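Local coordinates for protein leucyl-trna synthetase (Plasmodium falciparum, PDB 5FOC) that probably removes wrongly attached amino acids from tRNA, being the editing domain of the cytosolic synthetase that joins leucine to its tRNA, at residues Y148-Q156 and A194-L202. The protein carries 2 engineered substitutions. Residues are numbered along the deposited sequence; the frame is centred on the assembly and turned at random.
Sequences YLTLGFDKQ and AYQGIIPLL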
# COMPACT_ATOMS: atom_id res chain seq x y z
N TYR A 148 5.25 -8.11 -6.32
CA TYR A 148 4.87 -9.49 -6.45
C TYR A 148 3.41 -9.68 -6.06
O TYR A 148 2.89 -9.04 -5.19
CB TYR A 148 5.79 -10.38 -5.54
CG TYR A 148 7.18 -10.47 -6.11
CD1 TYR A 148 8.04 -9.36 -6.06
CD2 TYR A 148 7.65 -11.64 -6.70
CE1 TYR A 148 9.33 -9.42 -6.57
CE2 TYR A 148 8.96 -11.72 -7.18
CZ TYR A 148 9.79 -10.61 -7.12
OH TYR A 148 11.08 -10.66 -7.61
N LEU A 149 2.75 -10.61 -6.78
CA LEU A 149 1.37 -10.99 -6.48
C LEU A 149 1.44 -12.42 -5.95
O LEU A 149 2.00 -13.29 -6.61
CB LEU A 149 0.47 -10.97 -7.77
CG LEU A 149 0.06 -9.57 -8.18
CD1 LEU A 149 1.18 -8.65 -8.57
CD2 LEU A 149 -0.87 -9.77 -9.37
N THR A 150 0.82 -12.64 -4.78
CA THR A 150 0.79 -13.92 -4.10
C THR A 150 -0.49 -14.06 -3.25
O THR A 150 -1.04 -13.06 -2.74
CB THR A 150 2.04 -14.09 -3.19
OG1 THR A 150 2.15 -15.47 -2.89
CG2 THR A 150 1.90 -13.30 -1.95
N LEU A 151 -0.97 -15.29 -3.13
CA LEU A 151 -2.21 -15.59 -2.44
C LEU A 151 -1.98 -15.70 -0.94
O LEU A 151 -0.92 -16.23 -0.53
CB LEU A 151 -2.82 -16.88 -2.99
CG LEU A 151 -3.51 -16.85 -4.40
CD1 LEU A 151 -3.68 -18.25 -4.93
CD2 LEU A 151 -4.83 -16.14 -4.21
N GLY A 152 -2.87 -15.18 -0.12
CA GLY A 152 -2.69 -15.27 1.33
C GLY A 152 -4.00 -15.27 2.06
O GLY A 152 -5.10 -15.20 1.45
N PHE A 153 -3.87 -15.29 3.37
CA PHE A 153 -4.99 -15.45 4.26
C PHE A 153 -5.56 -14.10 4.67
O PHE A 153 -4.84 -13.09 4.78
CB PHE A 153 -4.54 -16.18 5.52
CG PHE A 153 -3.89 -17.53 5.25
CD1 PHE A 153 -4.68 -18.61 4.88
CD2 PHE A 153 -2.52 -17.72 5.36
CE1 PHE A 153 -4.15 -19.84 4.60
CE2 PHE A 153 -1.96 -18.98 5.12
CZ PHE A 153 -2.77 -20.04 4.73
N ASP A 154 -6.87 -14.12 4.95
CA ASP A 154 -7.58 -12.93 5.38
C ASP A 154 -7.33 -12.62 6.84
O ASP A 154 -7.39 -11.46 7.24
CB ASP A 154 -9.10 -13.06 5.13
CG ASP A 154 -9.81 -11.71 5.15
OD1 ASP A 154 -9.46 -10.82 4.34
OD2 ASP A 154 -10.72 -11.55 6.00
N LYS A 155 -7.06 -13.68 7.62
CA LYS A 155 -6.74 -13.62 9.04
C LYS A 155 -5.45 -14.40 9.26
O LYS A 155 -5.26 -15.43 8.63
CB LYS A 155 -7.89 -14.28 9.81
CG LYS A 155 -7.77 -14.18 11.31
CD LYS A 155 -9.10 -14.41 12.00
CE LYS A 155 -9.63 -15.81 11.76
NZ LYS A 155 -10.62 -16.15 12.80
N GLN A 156 -4.57 -13.92 10.14
CA GLN A 156 -3.24 -14.52 10.28
C GLN A 156 -3.23 -15.58 11.36
O GLN A 156 -4.07 -16.48 11.31
CB GLN A 156 -2.15 -13.46 10.49
CG GLN A 156 -1.89 -12.97 11.90
CD GLN A 156 -0.73 -11.99 11.92
OE1 GLN A 156 -0.91 -10.81 11.65
NE2 GLN A 156 0.47 -12.47 12.27
N ALA A 194 5.19 -14.74 5.33
CA ALA A 194 4.99 -16.16 5.60
C ALA A 194 5.24 -16.50 7.09
O ALA A 194 4.42 -17.20 7.72
CB ALA A 194 5.85 -16.99 4.68
N TYR A 195 6.29 -15.88 7.68
CA TYR A 195 6.63 -16.16 9.07
C TYR A 195 5.47 -15.68 9.96
O TYR A 195 5.08 -16.36 10.89
CB TYR A 195 7.97 -15.50 9.52
CG TYR A 195 8.32 -15.79 10.97
CD1 TYR A 195 8.60 -17.08 11.38
CD2 TYR A 195 8.26 -14.77 11.96
CE1 TYR A 195 8.88 -17.36 12.72
CE2 TYR A 195 8.55 -15.03 13.30
CZ TYR A 195 8.86 -16.32 13.67
OH TYR A 195 9.13 -16.57 14.98
N GLN A 196 4.85 -14.56 9.59
CA GLN A 196 3.69 -13.94 10.29
C GLN A 196 2.39 -14.70 10.06
O GLN A 196 1.35 -14.33 10.62
CB GLN A 196 3.43 -12.48 9.81
CG GLN A 196 4.23 -11.36 10.47
CD GLN A 196 4.17 -11.38 12.00
OE1 GLN A 196 3.11 -11.17 12.60
NE2 GLN A 196 5.32 -11.60 12.62
N GLY A 197 2.39 -15.73 9.22
CA GLY A 197 1.14 -16.44 8.88
C GLY A 197 0.17 -15.75 7.96
O GLY A 197 -1.01 -16.12 7.92
N ILE A 198 0.65 -14.74 7.24
CA ILE A 198 -0.19 -13.96 6.31
C ILE A 198 -0.23 -14.62 4.94
O ILE A 198 -1.25 -14.54 4.27
CB ILE A 198 0.30 -12.50 6.22
CG1 ILE A 198 0.27 -11.88 7.63
CG2 ILE A 198 -0.55 -11.70 5.20
CD1 ILE A 198 0.96 -10.55 7.79
N ILE A 199 0.86 -15.23 4.49
CA ILE A 199 0.87 -16.01 3.26
C ILE A 199 1.46 -17.38 3.54
O ILE A 199 2.22 -17.50 4.52
CB ILE A 199 1.63 -15.31 2.12
CG1 ILE A 199 3.16 -15.32 2.35
CG2 ILE A 199 1.13 -13.87 1.93
CD1 ILE A 199 3.95 -14.75 1.19
N PRO A 200 1.16 -18.39 2.73
CA PRO A 200 1.74 -19.70 2.85
C PRO A 200 3.03 -19.82 2.08
O PRO A 200 3.36 -18.97 1.26
CB PRO A 200 0.70 -20.60 2.23
CG PRO A 200 0.09 -19.74 1.19
CD PRO A 200 0.07 -18.36 1.72
N LEU A 201 3.76 -20.88 2.41
CA LEU A 201 4.90 -21.38 1.61
C LEU A 201 4.40 -22.52 0.73
O LEU A 201 3.50 -23.24 1.11
CB LEU A 201 6.03 -21.86 2.51
CG LEU A 201 6.81 -20.86 3.35
CD1 LEU A 201 7.83 -21.58 4.24
CD2 LEU A 201 7.47 -19.87 2.39
N LEU A 202 4.98 -22.65 -0.46
CA LEU A 202 4.61 -23.63 -1.45
C LEU A 202 5.48 -24.87 -1.31
O LEU A 202 6.67 -24.77 -1.05
CB LEU A 202 4.77 -23.01 -2.85
CG LEU A 202 4.62 -23.84 -4.10
CD1 LEU A 202 3.18 -24.24 -4.35
CD2 LEU A 202 5.22 -23.12 -5.30
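Phe153 N donates to Ile198 O at 2.9 Å, nearly straight at 164°, pinning the chain just past strand 146-152 to the loop that follows helix 190-195. One residue earlier, Gly152 lays its CA 3.4 Å from that same Ile198 O. Leu151 O likewise comes close to a CH2 group, 3.3 Å from Pro200 CD.

The second polar link is amide to amide: in one of the two conformers of Gln196, Gln156 NE2 gives a hydrogen bond to Gln196 OE1 (3.0 Å), approaching from above the acceptor's carbonyl plane, with the two amide planes 80° apart. Beyond CG the Gln156 chain runs extended (chi2 177°), which carries its amide across to Gln196.

Apolar contacts fill in the rest. The Phe153 ring meets the loop obliquely, CE2 lying 4.0 Å from Pro200 CD. Deeper in, the side chains of Thr150 and Ile199 cross at about a right angle, Thr150 CG2 touching Ile199 CG2 and CD1; Thr150 OG1 turns instead to Phe213 O. Leu190 and Leu193 pack on Ile199 from the helix.

Gly197, with positive phi, closes that helix in a Schellman motif, and the loop beyond it docks against the end of a strand in the editing domain's mixed sheet.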